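Local atomic coordinates of DSBA-like thioredoxin domain-containing protein (Nitrosomonas europaea, PDB entry 2IN3), a protein that probably acts as a thiol-disulfide oxidoreductase of the DsbA family, FrnE-like branch, and is a putative protein disulfide isomerase. Residues 20-25 / 76-81. Residues are numbered along the deposited sequence; the frame is centred on the assembly and turned at random.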
loop_
_atom_site.group_PDB
_atom_site.type_symbol
_atom_site.label_atom_id
_atom_site.label_comp_id
_atom_site.label_asym_id
_atom_site.label_seq_id
_atom_site.Cartn_x
_atom_site.Cartn_y
_atom_site.Cartn_z
ATOM N N TRP A 20 7.948 5.698 -0.191
ATOM C CA TRP A 20 8.413 5.120 1.080
ATOM C C TRP A 20 7.682 3.839 1.458
ATOM O O TRP A 20 8.221 3.009 2.222
ATOM C CB TRP A 20 8.394 6.133 2.220
ATOM C CG TRP A 20 9.612 7.036 2.187
ATOM C CD1 TRP A 20 9.666 8.338 1.798
ATOM C CD2 TRP A 20 10.944 6.663 2.539
ATOM N NE1 TRP A 20 10.955 8.819 1.903
ATOM C CE2 TRP A 20 11.756 7.809 2.374
ATOM C CE3 TRP A 20 11.533 5.470 2.991
ATOM C CZ2 TRP A 20 13.138 7.790 2.604
ATOM C CZ3 TRP A 20 12.915 5.461 3.226
ATOM C CH2 TRP A 20 13.688 6.610 3.039
ATOM N N CYS A 21 6.456 3.675 0.947
ATOM C CA CYS A 21 5.736 2.397 1.083
ATOM C C CYS A 21 6.477 1.308 0.309
ATOM O O CYS A 21 6.638 0.165 0.810
ATOM C CB CYS A 21 4.261 2.519 0.597
ATOM S SG CYS A 21 3.263 3.571 1.754
ATOM N N TRP A 22 6.927 1.622 -0.912
ATOM C CA TRP A 22 7.797 0.673 -1.637
ATOM C C TRP A 22 9.126 0.446 -0.887
ATOM O O TRP A 22 9.612 -0.681 -0.815
ATOM C CB TRP A 22 8.040 1.189 -3.035
ATOM C CG TRP A 22 8.903 0.386 -3.981
ATOM C CD1 TRP A 22 9.894 0.873 -4.804
ATOM C CD2 TRP A 22 8.744 -1.001 -4.332
ATOM N NE1 TRP A 22 10.391 -0.138 -5.610
ATOM C CE2 TRP A 22 9.705 -1.294 -5.338
ATOM C CE3 TRP A 22 7.907 -2.026 -3.872
ATOM C CZ2 TRP A 22 9.840 -2.573 -5.903
ATOM C CZ3 TRP A 22 8.039 -3.300 -4.447
ATOM C CH2 TRP A 22 9.001 -3.554 -5.434
ATOM N N GLY A 23 9.708 1.498 -0.305
ATOM C CA GLY A 23 10.914 1.308 0.526
ATOM C C GLY A 23 10.664 0.322 1.669
ATOM O O GLY A 23 11.556 -0.430 2.081
ATOM N N PHE A 24 9.442 0.341 2.173
ATOM C CA PHE A 24 9.059 -0.400 3.378
ATOM C C PHE A 24 8.549 -1.797 3.021
ATOM O O PHE A 24 8.329 -2.616 3.925
ATOM C CB PHE A 24 7.926 0.391 4.053
ATOM C CG PHE A 24 7.592 -0.032 5.461
ATOM C CD1 PHE A 24 8.472 0.207 6.496
ATOM C CD2 PHE A 24 6.357 -0.653 5.736
ATOM C CE1 PHE A 24 8.145 -0.143 7.818
ATOM C CE2 PHE A 24 6.000 -0.991 7.048
ATOM C CZ PHE A 24 6.900 -0.725 8.090
ATOM N N ALA A 25 8.355 -2.083 1.729
ATOM C CA ALA A 25 7.806 -3.416 1.353
ATOM C C ALA A 25 8.586 -4.616 1.972
ATOM O O ALA A 25 7.952 -5.558 2.482
ATOM C CB ALA A 25 7.609 -3.560 -0.162
ATOM N N GLY A 76 17.571 0.263 -0.910
ATOM C CA GLY A 76 17.913 -0.597 -2.025
ATOM C C GLY A 76 16.765 -0.994 -2.941
ATOM O O GLY A 76 17.009 -1.709 -3.915
ATOM N N GLN A 77 15.527 -0.547 -2.663
ATOM C CA GLN A 77 14.378 -0.900 -3.509
ATOM C C GLN A 77 14.547 -0.230 -4.874
ATOM O O GLN A 77 15.026 0.891 -4.935
ATOM C CB GLN A 77 13.048 -0.510 -2.873
ATOM C CG GLN A 77 12.636 -1.414 -1.709
ATOM C CD GLN A 77 12.194 -2.791 -2.199
ATOM O OE1 GLN A 77 13.016 -3.657 -2.440
ATOM N NE2 GLN A 77 10.899 -2.998 -2.307
ATOM N N PRO A 78 14.249 -0.964 -5.966
ATOM C CA PRO A 78 14.582 -0.454 -7.310
ATOM C C PRO A 78 13.583 0.612 -7.823
ATOM O O PRO A 78 12.395 0.580 -7.490
ATOM C CB PRO A 78 14.521 -1.723 -8.176
ATOM C CG PRO A 78 13.460 -2.581 -7.468
ATOM C CD PRO A 78 13.670 -2.329 -6.008
ATOM N N PHE A 79 14.091 1.535 -8.643
ATOM C CA PHE A 79 13.267 2.498 -9.387
ATOM C C PHE A 79 13.909 2.654 -10.758
ATOM O O PHE A 79 15.119 2.597 -10.869
ATOM C CB PHE A 79 13.274 3.894 -8.724
ATOM C CG PHE A 79 12.644 3.946 -7.344
ATOM C CD1 PHE A 79 11.345 4.434 -7.178
ATOM C CD2 PHE A 79 13.378 3.581 -6.220
ATOM C CE1 PHE A 79 10.768 4.541 -5.920
ATOM C CE2 PHE A 79 12.806 3.646 -4.943
ATOM C CZ PHE A 79 11.508 4.111 -4.786
ATOM N N THR A 80 13.091 2.846 -11.789
ATOM C CA THR A 80 13.581 3.204 -13.120
ATOM C C THR A 80 13.458 4.702 -13.274
ATOM O O THR A 80 12.359 5.245 -13.327
ATOM C CB THR A 80 12.803 2.491 -14.223
ATOM O OG1 THR A 80 12.777 1.101 -13.921
ATOM C CG2 THR A 80 13.474 2.700 -15.580
ATOM N N PHE A 81 14.605 5.374 -13.267
ATOM C CA PHE A 81 14.616 6.818 -13.230
ATOM C C PHE A 81 14.548 7.387 -14.631
ATOM O O PHE A 81 14.025 8.482 -14.828
ATOM C CB PHE A 81 15.864 7.332 -12.497
ATOM C CG PHE A 81 15.800 7.131 -11.026
ATOM C CD1 PHE A 81 15.018 7.940 -10.241
ATOM C CD2 PHE A 81 16.501 6.096 -10.419
ATOM C CE1 PHE A 81 14.951 7.743 -8.868
ATOM C CE2 PHE A 81 16.432 5.899 -9.045
ATOM C CZ PHE A 81 15.654 6.715 -8.277
#
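Trp22 and the loop residues Gln77 and Pro78 exchange two hydrogen bonds, a worked example of how one tryptophan, through its ring and its backbone carbonyl, can tie a helix to an irregular chain. With CG anti to the backbone N (chi1 -180°), the indole of Trp22 reaches out to the loop and brings NE1 to Pro78 O at 2.8 Å. This bond is nearly straight at 166°, and the acceptor lies in the ring plane just as the donor lies in the carbonyl plane. In return, Gln77 NE2 donates to Trp22 O at 3.0 Å, tilted from that carbonyl's plane. Ala25 N reaches the same oxygen from the opposite face, so a helix carbonyl serves two donors.

Because Gln77 is bent at chi2, its chain folds across one face of the indole. CB sits over the five-membered ring, 4.0 Å from its centroid, in a CH-pi contact, while NE2 lies above the same face toward the rim. At the indole edge, Trp22 CD1 points into the face of Phe79, 3.6 Å from Phe79 CZ, a T-shaped pair with planes at 85°. Pro78 CD meets Trp22 CZ2 at 3.8 Å. Tyr123 and Arg120 of helix 111-123 also touch this indole, and Trp68 stacks on Phe79.

Trp22 follows Cys21, the second cysteine of a CxxC pattern at a helix start, consistent with a thioredoxin-type active site; the loop after helix 58-75 thus joins helix 19-35 beside the probable redox site. A leucine in place of Trp22 would probably leave Pro78 O without its indole donor and Gln77 and Phe79 without the flat surface and edge they pack against. With in-plane bonding at NE1 and packing on face and edge, the indole is probably held against rotation.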